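Long-range contacts in MREC protein (Listeria monocytogenes, PDB 2J5U), which probably helps to form and maintain the shape of the bacterial cell, working as a dimer that can assemble into larger oligomers: residues Ser64-Tyr68 / Phe185-Ile189; Asp67-Ala73 / Val222-Ser228; Glu124-Ser128 / Met216-Asn220; Val135-Gly141 / Gln174-Gly180; Leu158-Leu164 / Gln206-Pro212. All coordinates share one frame; numbering follows the deposited sequence.

Overall arrangement
The chain runs from helix 31-58 into two antiparallel six-stranded barrels. Contacts 1 and 2 share D67 and Y68, their centres about 10 Å apart. Contact 2 seals the first barrel by pairing strand 68-77 with strand 221-227, so contacts 3, 4 and 5 are nested inside its loop. Contacts 4 and 5, whose segments alternate along the chain, share the second barrel's apolar interior, centres about 10 Å apart; the centres of contacts 2 and 5 are about 25 Å apart. Contact 1 joins the barrels, and contact 3 touches contacts 4 and 5. The second barrel is thus inserted before the last strand of the first, tying them together; contacts 1, 2 and 4 reach the second subunit.

Contact 1: Ser64-Tyr68 / Phe185-Ile189; sequences SIRDY and FPAGI
I65 and A187 meet methyl to methyl, I65 CG2 lying 3.6 Å from A187 CB, and the two backbones are pinned at the same place. A187 N donates to I65 O over 3.0 Å, an almost straight bond (172°). The small alanine lets the loop come this close to the branched isoleucine. One residue earlier, P186 supplies a rigid apolar ring: its CB is 3.8 Å from D67 O and 3.9 Å from Y68 CD1. Y68 arrives there because its CG sits between the backbone N and the carbonyl carbon (chi1 66°), which brings the phenol ring back obliquely across the proline. Residues S64 to D67 form a type I beta turn in the linker between helix 31-58 and strand 68-77 of one barrel, while 185-189 joins two strands of the other, so the contact bridges the barrels. R66 bends at chi3 and brings NH1 within 4.0 Å of G188 CA; the same nitrogen makes a long, weak ion pair with D47 of the second subunit. G188 has a positive phi of 96°, where a side chain would press on A187 O, and lacking one it also leaves room for that guanidinium.

Contact 2: Asp67-Ala73 / Val222-Ser228; sequences DYDPLNA and VTVLKRS
The Y68 ring crosses L225 obliquely, with CD2 and CE2 each 3.8 Å from L225 CD2, and that same methyl lies 3.9 Å from P70 CB. L225 thus fills the angle between the aromatic ring and the proline, on the face that also carries N72, T223 and R227. P70 CB has a second neighbour in T223 CG2 at 3.6 Å; with CG2 anti to its backbone N, T223 sends the methyl to the proline and keeps OG1 beside N72, whose side chain runs alongside in the same direction. P70 belongs to a non-hydrogen-bonded pair, a place where a residue without an N-H costs the pairing nothing. The two antiparallel strands are the first and last of a six-stranded barrel, and their union closes it. Bonds run in both directions between D69 and K226, L71 and V224, and A73 and V222. On the face carrying D69, L71, A73, V222, V224 and K226, the two valines give branched apolar bulk to V103 of the neighbouring strand 102-105. D69 and K226 lie side by side, the lysine extended, yet D69 OD1 and K226 NZ stay 4.3 Å apart, too far for a salt bridge, though the opposite charges probably attract. R227 NH2 hydrogen-bonds G180 O and F185 O, and NH1 bonds I76 O of the second subunit.

Contact 3: Glu124-Ser128 / Met216-Asn220; sequences ELLTS and MYDLN
No ring or other flat side chain takes part where M216 reaches L125, L126 and T127; Y217 makes no contact across these segments, and its ring meets that of W83, with planes at about 50°. The side chains that meet are non-aromatic, and the flat group nearest to them is a peptide: M216 CE is modelled 3.1 Å from L126 N, short enough to be doubtful. M216 carries most of the contact. Its CG is anti to the carbonyl carbon, and a bend at chi3 (90°) turns the terminal methyl in among the residues of the other segment. There CE lies 3.5 Å from L126 CB, the two side chains crossing at about a right angle, and 3.7 Å from L125 CB, where methionine and leucine slide past each other in opposite directions. The sulfur, SD, is 4.0 Å from T127 CG2. An unbranched, pliable methionine suits a site with neighbours on three successive residues. L125 ends strand 121-125 of the first barrel, and L126 and T127 follow in a type I beta turn closed by S128 N to L125 O at 2.9 Å. Segment 216-220 belongs to the loop returning the chain from the second barrel to strand 221-227 of the first. L219 meets L125 tip to tip, with CD1 and L125 CD2 3.7 Å apart. Both M216 and L219 also rest on I110. T127 turns its hydroxyl to N84 O, leaving the methyl for the sulfur.

Contact 4: Val135-Gly141 / Gln174-Gly180; sequences VSAKVQG and QKVVTSG
Strands 135-139 and 175-178 run antiparallel, their axes at 141°, with K138 and V177 exchanging two backbone bonds: K138 N to V177 O at 2.7 Å and V177 N to K138 O at 2.8 Å. Q140 N to K175 O and S179 N to S136 O extend the join on either side. On one face V139 and V176 cross obliquely, V139 CG2 being 4.2 Å from V176 CG2. Separately, A137 CB lies 3.8 Å from V176 CG1. A137 touches I191 and V139 touches I194, both of strand 190-199, and V139 also meets L161 and L164, so these compact apolar residues suit the barrel interior. On the other face K138 and V177 lie side by side. A bend at chi3 (64°) in the lysine sets CE 3.9 Å from V177 CG2, while NZ goes on to a salt bridge with D47 of the second subunit. Q140 crosses V177 at about a right angle, its NE2 lying 3.9 Å from V177 CG1 and bonding to S43 O of the second subunit; K175 NZ pairs there with E42. Long polar chains with apolar stems suit a surface that receives another subunit. The pairing closes a six-stranded antiparallel beta barrel, consistent with the two-barrel fold of the PA peptidase clan to which this barrel core is assigned.

Contact 5: Leu158-Leu164 / Gln206-Pro212; sequences LLELKQL and QTAFIKP
L161 reaches over to I210 and A208, and can be followed outward. Its CB lies 3.4 Å from A208 O and 3.6 Å from I210 CD1, the small alanine leaving room for the leucine. CG also comes to 3.6 Å from I210 CD1, and the branch CD1 ends 3.5 Å from that same methyl, the two chains crossing obliquely. CD1 also approaches V139 and V176, so the leucine's tip belongs to the apolar interior of the barrel. L159 adds to this face, its CD2 touching the ring of P212. These are neighbouring antiparallel strands of the second six-stranded barrel; L159 pairs with I210 and L161 with A208 through two backbone bonds each, L159 N to I210 O spanning 2.7 Å. Between L161/A208 and L164/Q206, strand 158-165 holds one residue more than its partner, a beta bulge; Q163 absorbs it with a positive phi (71°). On the opposite face E160 and F209 run side by side, with E160 CG 3.6 Å from F209 CE2 and the carboxylate and ring planes 30° apart. F209 also makes a cation-pi contact with K196. E160 OE1 lies 3.7 Å from T207 CG2, the two side chains crossing obliquely. T207 carries OG1 beside its own N (chi1 -56°), which leaves CG2 on the far side from that N and 3.3 Å from L161 O. Q206 is buried yet polar, and its NE2 is gripped by the carbonyls of P165 and M168.

Contact 1: Ser64-Tyr68 / Phe185-Ile189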
# COMPACT_ATOMS: atom_id res chain seq x y z
N SER A 64 28.58 45.76 -21.55
CA SER A 64 27.39 46.40 -21.03
C SER A 64 27.43 47.89 -21.38
O SER A 64 28.44 48.41 -21.86
CB SER A 64 27.30 46.25 -19.51
OG SER A 64 28.14 47.18 -18.87
N ILE A 65 26.33 48.57 -21.12
CA ILE A 65 26.20 49.98 -21.42
C ILE A 65 27.20 50.89 -20.70
O ILE A 65 27.42 52.01 -21.13
CB ILE A 65 24.76 50.43 -21.10
CG1 ILE A 65 24.17 51.21 -22.27
CG2 ILE A 65 24.73 51.22 -19.81
CD1 ILE A 65 24.92 52.45 -22.62
N ARG A 66 27.84 50.42 -19.63
CA ARG A 66 28.79 51.30 -18.93
C ARG A 66 30.27 51.11 -19.22
O ARG A 66 31.09 51.90 -18.78
CB ARG A 66 28.60 51.20 -17.42
CG ARG A 66 27.30 50.58 -16.99
CD ARG A 66 27.20 50.57 -15.49
NE ARG A 66 27.24 51.92 -14.94
CZ ARG A 66 28.22 52.37 -14.16
NH1 ARG A 66 28.18 53.62 -13.70
NH2 ARG A 66 29.24 51.57 -13.86
N ASP A 67 30.63 50.06 -19.97
CA ASP A 67 32.03 49.80 -20.25
C ASP A 67 32.67 50.73 -21.27
O ASP A 67 31.99 51.26 -22.15
CB ASP A 67 32.21 48.34 -20.68
CG ASP A 67 31.79 47.36 -19.59
OD1 ASP A 67 32.08 47.65 -18.41
OD2 ASP A 67 31.18 46.31 -19.91
N TYR A 68 33.98 50.93 -21.16
CA TYR A 68 34.70 51.79 -22.09
C TYR A 68 36.23 51.73 -21.97
O TYR A 68 36.76 51.36 -20.92
CB TYR A 68 34.25 53.24 -21.91
CG TYR A 68 34.62 53.84 -20.58
CD1 TYR A 68 33.68 53.98 -19.57
CD2 TYR A 68 35.94 54.22 -20.31
CE1 TYR A 68 34.03 54.49 -18.33
CE2 TYR A 68 36.30 54.72 -19.07
CZ TYR A 68 35.35 54.85 -18.08
OH TYR A 68 35.71 55.31 -16.84
N PHE A 185 27.75 57.45 -26.12
CA PHE A 185 28.56 57.65 -24.92
C PHE A 185 28.32 56.46 -24.01
O PHE A 185 27.29 55.80 -24.11
CB PHE A 185 28.12 58.89 -24.13
CG PHE A 185 28.42 60.20 -24.80
CD1 PHE A 185 27.90 61.37 -24.27
CD2 PHE A 185 29.25 60.27 -25.90
CE1 PHE A 185 28.22 62.61 -24.82
CE2 PHE A 185 29.58 61.50 -26.47
CZ PHE A 185 29.06 62.68 -25.92
N PRO A 186 29.28 56.15 -23.13
CA PRO A 186 29.05 55.04 -22.22
C PRO A 186 28.15 55.69 -21.17
O PRO A 186 28.16 56.91 -21.04
CB PRO A 186 30.45 54.75 -21.67
CG PRO A 186 31.09 56.09 -21.69
CD PRO A 186 30.68 56.61 -23.04
N ALA A 187 27.37 54.90 -20.45
CA ALA A 187 26.51 55.52 -19.45
C ALA A 187 27.26 55.67 -18.12
O ALA A 187 28.26 55.00 -17.89
CB ALA A 187 25.25 54.69 -19.26
N GLY A 188 26.78 56.57 -17.28
CA GLY A 188 27.41 56.75 -15.99
C GLY A 188 28.43 57.87 -15.85
O GLY A 188 28.97 58.06 -14.76
N ILE A 189 28.73 58.59 -16.91
CA ILE A 189 29.70 59.67 -16.77
C ILE A 189 29.00 60.81 -16.06
O ILE A 189 27.90 61.20 -16.46
CB ILE A 189 30.23 60.15 -18.12
CG1 ILE A 189 31.20 59.12 -18.72
CG2 ILE A 189 31.03 61.44 -17.93
CD1 ILE A 189 30.72 57.71 -18.68

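Contact 2: Asp67-Ala73 / Val222-Ser228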
# COMPACT_ATOMS: atom_id res chain seq x y z
N ASP A 67 30.63 50.06 -19.97
CA ASP A 67 32.03 49.80 -20.25
C ASP A 67 32.67 50.73 -21.27
O ASP A 67 31.99 51.26 -22.15
CB ASP A 67 32.21 48.34 -20.68
CG ASP A 67 31.79 47.36 -19.59
OD1 ASP A 67 32.08 47.65 -18.41
OD2 ASP A 67 31.18 46.31 -19.91
N TYR A 68 33.98 50.93 -21.16
CA TYR A 68 34.70 51.79 -22.09
C TYR A 68 36.23 51.73 -21.97
O TYR A 68 36.76 51.36 -20.92
CB TYR A 68 34.25 53.24 -21.91
CG TYR A 68 34.62 53.84 -20.58
CD1 TYR A 68 33.68 53.98 -19.57
CD2 TYR A 68 35.94 54.22 -20.31
CE1 TYR A 68 34.03 54.49 -18.33
CE2 TYR A 68 36.30 54.72 -19.07
CZ TYR A 68 35.35 54.85 -18.08
OH TYR A 68 35.71 55.31 -16.84
N ASP A 69 36.92 52.09 -23.05
CA ASP A 69 38.38 52.14 -23.09
C ASP A 69 38.76 53.61 -23.12
O ASP A 69 38.40 54.32 -24.05
CB ASP A 69 38.91 51.51 -24.37
CG ASP A 69 38.79 50.01 -24.38
OD1 ASP A 69 38.96 49.41 -25.47
OD2 ASP A 69 38.53 49.44 -23.30
N PRO A 70 39.48 54.09 -22.10
CA PRO A 70 39.87 55.50 -22.07
C PRO A 70 41.21 55.79 -22.75
O PRO A 70 42.05 54.89 -22.91
CB PRO A 70 39.92 55.80 -20.58
CG PRO A 70 40.47 54.53 -20.03
CD PRO A 70 39.69 53.47 -20.78
N LEU A 71 41.40 57.04 -23.17
CA LEU A 71 42.66 57.47 -23.79
C LEU A 71 42.95 58.86 -23.25
O LEU A 71 42.09 59.74 -23.30
CB LEU A 71 42.55 57.54 -25.31
CG LEU A 71 43.88 57.37 -26.05
CD1 LEU A 71 43.70 57.75 -27.50
CD2 LEU A 71 44.95 58.24 -25.42
N ASN A 72 44.15 59.05 -22.72
CA ASN A 72 44.52 60.34 -22.18
C ASN A 72 44.98 61.29 -23.26
O ASN A 72 45.58 60.87 -24.24
CB ASN A 72 45.61 60.16 -21.13
CG ASN A 72 45.07 59.62 -19.84
OD1 ASN A 72 45.82 59.21 -18.96
ND2 ASN A 72 43.75 59.62 -19.71
N ALA A 73 44.68 62.57 -23.08
CA ALA A 73 45.09 63.57 -24.05
C ALA A 73 45.19 64.97 -23.46
O ALA A 73 44.69 65.25 -22.37
CB ALA A 73 44.12 63.58 -25.23
N VAL A 222 42.89 65.78 -20.38
CA VAL A 222 41.57 65.29 -20.72
C VAL A 222 41.54 63.81 -21.12
O VAL A 222 42.58 63.24 -21.48
CB VAL A 222 41.06 66.18 -21.87
CG1 VAL A 222 40.50 65.35 -23.00
CG2 VAL A 222 40.06 67.15 -21.34
N THR A 223 40.37 63.19 -21.07
CA THR A 223 40.25 61.78 -21.43
C THR A 223 39.14 61.43 -22.43
O THR A 223 37.96 61.72 -22.21
CB THR A 223 40.07 60.90 -20.18
OG1 THR A 223 41.13 61.18 -19.26
CG2 THR A 223 40.12 59.43 -20.53
N VAL A 224 39.53 60.78 -23.52
CA VAL A 224 38.58 60.38 -24.56
C VAL A 224 38.13 58.94 -24.31
O VAL A 224 38.95 58.03 -24.22
CB VAL A 224 39.21 60.49 -25.97
CG1 VAL A 224 38.20 60.12 -27.03
CG2 VAL A 224 39.71 61.88 -26.21
N LEU A 225 36.82 58.74 -24.20
CA LEU A 225 36.25 57.42 -23.94
C LEU A 225 35.68 56.69 -25.16
O LEU A 225 34.80 57.20 -25.84
CB LEU A 225 35.12 57.52 -22.91
CG LEU A 225 35.40 58.40 -21.69
CD1 LEU A 225 34.21 58.36 -20.75
CD2 LEU A 225 36.67 57.92 -20.99
N LYS A 226 36.20 55.51 -25.44
CA LYS A 226 35.68 54.71 -26.54
C LYS A 226 34.53 53.93 -25.88
O LYS A 226 34.72 53.33 -24.83
CB LYS A 226 36.74 53.73 -27.05
CG LYS A 226 36.23 52.71 -28.06
CD LYS A 226 37.29 51.67 -28.37
CE LYS A 226 36.77 50.59 -29.32
NZ LYS A 226 37.80 49.54 -29.64
N ARG A 227 33.34 53.97 -26.46
CA ARG A 227 32.21 53.25 -25.88
C ARG A 227 32.28 51.78 -26.26
O ARG A 227 32.52 51.45 -27.42
CB ARG A 227 30.88 53.85 -26.37
CG ARG A 227 29.67 52.95 -26.22
CD ARG A 227 28.43 53.71 -26.59
NE ARG A 227 27.32 52.82 -26.94
CZ ARG A 227 26.05 53.09 -26.66
NH1 ARG A 227 25.10 52.24 -27.01
NH2 ARG A 227 25.73 54.19 -26.00
N SER A 228 32.09 50.89 -25.28
CA SER A 228 32.16 49.45 -25.56
C SER A 228 30.86 48.92 -26.12
O SER A 228 30.86 48.16 -27.08
CB SER A 228 32.49 48.66 -24.29
OG SER A 228 33.77 49.01 -23.79

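Contact 3: Glu124-Ser128 / Met216-Asn220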
# COMPACT_ATOMS: atom_id res chain seq x y z
N GLU A 124 33.87 69.39 -29.16
CA GLU A 124 32.88 70.40 -28.86
C GLU A 124 32.52 70.31 -27.40
O GLU A 124 32.12 69.25 -26.92
CB GLU A 124 31.65 70.17 -29.73
CG GLU A 124 30.52 71.10 -29.45
CD GLU A 124 29.78 71.50 -30.70
OE1 GLU A 124 30.43 72.09 -31.61
OE2 GLU A 124 28.55 71.23 -30.78
N LEU A 125 32.65 71.42 -26.69
CA LEU A 125 32.38 71.50 -25.26
C LEU A 125 30.90 71.62 -24.90
O LEU A 125 30.10 72.11 -25.68
CB LEU A 125 33.13 72.68 -24.66
CG LEU A 125 34.64 72.72 -24.91
CD1 LEU A 125 35.19 74.00 -24.34
CD2 LEU A 125 35.30 71.51 -24.28
N LEU A 126 30.56 71.19 -23.69
CA LEU A 126 29.18 71.28 -23.24
C LEU A 126 28.75 72.74 -23.29
O LEU A 126 27.60 73.04 -23.64
CB LEU A 126 29.03 70.74 -21.82
CG LEU A 126 29.22 69.22 -21.69
CD1 LEU A 126 29.11 68.77 -20.24
CD2 LEU A 126 28.16 68.55 -22.53
N THR A 127 29.67 73.64 -22.97
CA THR A 127 29.38 75.08 -22.96
C THR A 127 29.21 75.69 -24.36
O THR A 127 28.99 76.89 -24.49
CB THR A 127 30.49 75.89 -22.24
OG1 THR A 127 31.76 75.63 -22.84
CG2 THR A 127 30.55 75.53 -20.77
N SER A 128 29.31 74.87 -25.40
CA SER A 128 29.17 75.35 -26.76
C SER A 128 27.89 76.13 -27.04
O SER A 128 26.86 75.91 -26.40
CB SER A 128 29.25 74.19 -27.74
OG SER A 128 28.99 74.62 -29.06
N MET A 216 35.08 73.91 -17.23
CA MET A 216 35.56 73.93 -18.60
C MET A 216 36.27 75.21 -19.03
O MET A 216 36.70 75.33 -20.18
CB MET A 216 34.40 73.59 -19.52
CG MET A 216 33.82 72.22 -19.22
SD MET A 216 32.14 71.99 -19.73
CE MET A 216 32.41 71.43 -21.27
N TYR A 217 36.42 76.16 -18.11
CA TYR A 217 37.09 77.41 -18.45
C TYR A 217 38.58 77.24 -18.64
O TYR A 217 39.20 77.99 -19.38
CB TYR A 217 36.84 78.48 -17.38
CG TYR A 217 37.60 79.77 -17.65
CD1 TYR A 217 38.79 80.07 -16.96
CD2 TYR A 217 37.15 80.68 -18.61
CE1 TYR A 217 39.51 81.25 -17.22
CE2 TYR A 217 37.85 81.86 -18.89
CZ TYR A 217 39.03 82.14 -18.19
OH TYR A 217 39.73 83.29 -18.49
N ASP A 218 39.16 76.25 -17.98
CA ASP A 218 40.58 76.03 -18.10
C ASP A 218 40.83 74.54 -18.28
O ASP A 218 40.85 73.78 -17.31
CB ASP A 218 41.28 76.54 -16.84
CG ASP A 218 42.80 76.45 -16.93
OD1 ASP A 218 43.45 76.77 -15.91
OD2 ASP A 218 43.35 76.06 -17.99
N LEU A 219 41.01 74.10 -19.51
CA LEU A 219 41.22 72.69 -19.77
C LEU A 219 42.63 72.40 -20.20
O LEU A 219 43.20 73.13 -21.00
CB LEU A 219 40.27 72.20 -20.87
CG LEU A 219 38.77 72.34 -20.65
CD1 LEU A 219 38.07 72.16 -21.97
CD2 LEU A 219 38.30 71.32 -19.64
N ASN A 220 43.18 71.31 -19.68
CA ASN A 220 44.52 70.91 -20.07
C ASN A 220 44.52 69.41 -20.29
O ASN A 220 44.53 68.95 -21.43
CB ASN A 220 45.53 71.26 -19.00
CG ASN A 220 46.94 70.87 -19.42
OD1 ASN A 220 47.83 70.74 -18.58
ND2 ASN A 220 47.15 70.69 -20.72

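Contact 4: Val135-Gly141 / Gln174-Gly180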
# COMPACT_ATOMS: atom_id res chain seq x y z
N VAL A 135 23.14 65.88 -25.26
CA VAL A 135 23.60 64.61 -24.72
C VAL A 135 22.47 63.96 -23.91
O VAL A 135 21.75 64.64 -23.17
CB VAL A 135 24.92 64.79 -23.87
CG1 VAL A 135 25.08 66.21 -23.50
CG2 VAL A 135 24.92 63.94 -22.63
N SER A 136 22.29 62.66 -24.10
CA SER A 136 21.24 61.90 -23.39
C SER A 136 21.67 61.73 -21.94
O SER A 136 22.77 61.22 -21.66
CB SER A 136 21.07 60.52 -24.01
OG SER A 136 20.89 60.56 -25.41
N ALA A 137 20.81 62.11 -21.02
CA ALA A 137 21.16 62.03 -19.61
C ALA A 137 20.11 61.41 -18.71
O ALA A 137 18.93 61.33 -19.05
CB ALA A 137 21.52 63.43 -19.09
N LYS A 138 20.58 61.02 -17.53
CA LYS A 138 19.75 60.42 -16.51
C LYS A 138 19.96 61.16 -15.18
O LYS A 138 21.09 61.52 -14.83
CB LYS A 138 20.14 58.94 -16.33
CG LYS A 138 19.22 58.19 -15.39
CD LYS A 138 19.64 56.74 -15.28
CE LYS A 138 21.01 56.63 -14.65
NZ LYS A 138 21.42 55.21 -14.52
N VAL A 139 18.86 61.41 -14.47
CA VAL A 139 18.92 62.07 -13.17
C VAL A 139 18.77 60.95 -12.13
O VAL A 139 17.73 60.29 -12.07
CB VAL A 139 17.74 63.03 -12.96
CG1 VAL A 139 17.88 63.70 -11.60
CG2 VAL A 139 17.68 64.04 -14.07
N GLN A 140 19.81 60.73 -11.33
CA GLN A 140 19.76 59.68 -10.32
C GLN A 140 18.82 60.04 -9.19
O GLN A 140 18.82 61.16 -8.69
CB GLN A 140 21.14 59.42 -9.75
CG GLN A 140 22.18 59.09 -10.79
CD GLN A 140 23.50 58.74 -10.17
OE1 GLN A 140 23.86 59.28 -9.12
NE2 GLN A 140 24.24 57.85 -10.81
N GLY A 141 18.00 59.08 -8.79
CA GLY A 141 17.06 59.30 -7.71
C GLY A 141 16.51 57.96 -7.26
O GLY A 141 16.87 56.93 -7.83
N GLN A 174 20.51 66.58 -6.89
CA GLN A 174 20.50 65.27 -7.53
C GLN A 174 21.56 65.26 -8.62
O GLN A 174 21.77 66.26 -9.32
CB GLN A 174 19.13 64.97 -8.14
CG GLN A 174 17.98 64.96 -7.14
CD GLN A 174 16.71 64.41 -7.74
OE1 GLN A 174 16.60 63.21 -7.99
NE2 GLN A 174 15.73 65.28 -7.97
N LYS A 175 22.24 64.13 -8.75
CA LYS A 175 23.28 64.00 -9.75
C LYS A 175 22.72 63.61 -11.10
O LYS A 175 21.72 62.89 -11.20
CB LYS A 175 24.31 62.98 -9.27
CG LYS A 175 24.71 63.30 -7.85
CD LYS A 175 26.08 62.82 -7.49
CE LYS A 175 26.34 63.17 -6.03
NZ LYS A 175 27.71 62.80 -5.63
N VAL A 176 23.35 64.14 -12.14
CA VAL A 176 22.96 63.87 -13.52
C VAL A 176 24.12 63.17 -14.20
O VAL A 176 25.27 63.60 -14.09
CB VAL A 176 22.61 65.19 -14.26
CG1 VAL A 176 22.31 64.90 -15.72
CG2 VAL A 176 21.41 65.84 -13.61
N VAL A 177 23.83 62.08 -14.89
CA VAL A 177 24.86 61.32 -15.57
C VAL A 177 24.43 60.97 -16.99
O VAL A 177 23.29 61.18 -17.36
CB VAL A 177 25.19 60.01 -14.81
CG1 VAL A 177 25.64 60.33 -13.41
CG2 VAL A 177 23.97 59.11 -14.77
N THR A 178 25.36 60.45 -17.78
CA THR A 178 25.05 60.07 -19.14
C THR A 178 24.25 58.78 -19.12
O THR A 178 24.53 57.87 -18.35
CB THR A 178 26.33 59.87 -19.96
OG1 THR A 178 27.21 59.00 -19.25
CG2 THR A 178 27.02 61.19 -20.20
N SER A 179 23.23 58.72 -19.98
CA SER A 179 22.37 57.55 -20.06
C SER A 179 22.87 56.52 -21.08
O SER A 179 22.55 55.34 -20.99
CB SER A 179 20.97 57.97 -20.45
OG SER A 179 20.93 58.47 -21.78
N GLY A 180 23.66 56.99 -22.04
CA GLY A 180 24.16 56.12 -23.08
C GLY A 180 23.09 55.86 -24.13
O GLY A 180 23.35 55.29 -25.19

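Contact 5: Leu158-Leu164 / Gln206-Pro212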
# COMPACT_ATOMS: atom_id res chain seq x y z
N LEU A 158 24.72 77.57 -16.39
CA LEU A 158 23.93 76.35 -16.25
C LEU A 158 23.51 75.64 -17.54
O LEU A 158 23.18 76.26 -18.55
CB LEU A 158 22.67 76.65 -15.43
CG LEU A 158 22.92 77.13 -14.00
CD1 LEU A 158 21.60 77.34 -13.30
CD2 LEU A 158 23.76 76.11 -13.25
N LEU A 159 23.51 74.31 -17.46
CA LEU A 159 23.12 73.42 -18.55
C LEU A 159 21.62 73.18 -18.43
O LEU A 159 21.09 73.09 -17.32
CB LEU A 159 23.86 72.09 -18.42
CG LEU A 159 25.04 71.71 -19.31
CD1 LEU A 159 25.50 72.88 -20.15
CD2 LEU A 159 26.16 71.17 -18.42
N GLU A 160 20.93 73.08 -19.57
CA GLU A 160 19.49 72.82 -19.59
C GLU A 160 19.15 71.34 -19.78
O GLU A 160 19.50 70.75 -20.80
CB GLU A 160 18.81 73.60 -20.72
CG GLU A 160 18.31 74.98 -20.35
CD GLU A 160 17.24 75.48 -21.31
OE1 GLU A 160 16.14 74.89 -21.34
OE2 GLU A 160 17.50 76.47 -22.04
N LEU A 161 18.47 70.75 -18.81
CA LEU A 161 18.06 69.35 -18.90
C LEU A 161 16.60 69.41 -19.29
O LEU A 161 15.76 69.74 -18.47
CB LEU A 161 18.19 68.67 -17.55
CG LEU A 161 18.56 67.19 -17.59
CD1 LEU A 161 18.25 66.59 -16.24
CD2 LEU A 161 17.80 66.47 -18.69
N LYS A 162 16.30 69.08 -20.54
CA LYS A 162 14.93 69.15 -21.03
C LYS A 162 14.21 67.81 -21.13
O LYS A 162 14.83 66.75 -21.28
CB LYS A 162 14.89 69.81 -22.41
CG LYS A 162 15.59 71.14 -22.53
CD LYS A 162 15.56 71.63 -23.97
CE LYS A 162 16.24 72.98 -24.13
NZ LYS A 162 16.21 73.44 -25.54
N GLN A 163 12.89 67.87 -21.05
CA GLN A 163 12.03 66.70 -21.18
C GLN A 163 11.98 65.67 -20.09
O GLN A 163 11.90 64.48 -20.38
CB GLN A 163 12.33 66.00 -22.49
CG GLN A 163 11.79 66.76 -23.65
CD GLN A 163 12.09 66.08 -24.95
OE1 GLN A 163 13.23 66.11 -25.43
NE2 GLN A 163 11.08 65.46 -25.54
N LEU A 164 12.01 66.11 -18.84
CA LEU A 164 11.92 65.18 -17.73
C LEU A 164 10.44 65.00 -17.49
O LEU A 164 9.65 65.91 -17.75
CB LEU A 164 12.59 65.77 -16.49
CG LEU A 164 14.11 65.83 -16.56
CD1 LEU A 164 14.50 66.79 -17.65
CD2 LEU A 164 14.70 66.29 -15.23
N GLN A 206 9.18 68.79 -17.54
CA GLN A 206 9.91 69.69 -16.65
C GLN A 206 11.28 69.96 -17.25
O GLN A 206 11.72 69.27 -18.16
CB GLN A 206 10.08 69.08 -15.26
CG GLN A 206 8.83 69.08 -14.41
CD GLN A 206 9.08 68.47 -13.05
OE1 GLN A 206 9.66 69.10 -12.17
NE2 GLN A 206 8.66 67.23 -12.88
N THR A 207 11.95 70.97 -16.72
CA THR A 207 13.28 71.31 -17.19
C THR A 207 14.11 71.62 -15.98
O THR A 207 13.70 72.39 -15.12
CB THR A 207 13.24 72.56 -18.09
OG1 THR A 207 12.34 72.33 -19.18
CG2 THR A 207 14.63 72.85 -18.65
N ALA A 208 15.27 70.99 -15.88
CA ALA A 208 16.15 71.24 -14.76
C ALA A 208 17.35 72.01 -15.29
O ALA A 208 17.74 71.86 -16.45
CB ALA A 208 16.59 69.94 -14.12
N PHE A 209 17.92 72.86 -14.45
CA PHE A 209 19.10 73.61 -14.84
C PHE A 209 20.21 72.98 -14.03
O PHE A 209 20.08 72.77 -12.82
CB PHE A 209 18.89 75.09 -14.56
CG PHE A 209 17.81 75.68 -15.40
CD1 PHE A 209 16.47 75.52 -15.06
CD2 PHE A 209 18.11 76.29 -16.61
CE1 PHE A 209 15.45 75.96 -15.91
CE2 PHE A 209 17.11 76.74 -17.47
CZ PHE A 209 15.78 76.58 -17.12
N ILE A 210 21.30 72.67 -14.71
CA ILE A 210 22.38 71.97 -14.08
C ILE A 210 23.73 72.65 -14.03
O ILE A 210 24.15 73.31 -14.98
CB ILE A 210 22.49 70.59 -14.75
CG1 ILE A 210 21.17 69.85 -14.51
CG2 ILE A 210 23.69 69.81 -14.21
CD1 ILE A 210 20.99 68.60 -15.33
N LYS A 211 24.40 72.47 -12.90
CA LYS A 211 25.72 73.03 -12.69
C LYS A 211 26.75 71.99 -13.09
O LYS A 211 26.94 71.00 -12.39
CB LYS A 211 25.90 73.38 -11.21
CG LYS A 211 27.30 73.85 -10.86
CD LYS A 211 27.47 73.94 -9.36
CE LYS A 211 28.90 74.33 -9.00
NZ LYS A 211 29.12 74.32 -7.52
N PRO A 212 27.43 72.19 -14.23
CA PRO A 212 28.42 71.20 -14.64
C PRO A 212 29.42 70.96 -13.54
O PRO A 212 29.84 71.89 -12.86
CB PRO A 212 29.04 71.82 -15.89
CG PRO A 212 28.85 73.27 -15.68
CD PRO A 212 27.46 73.36 -15.12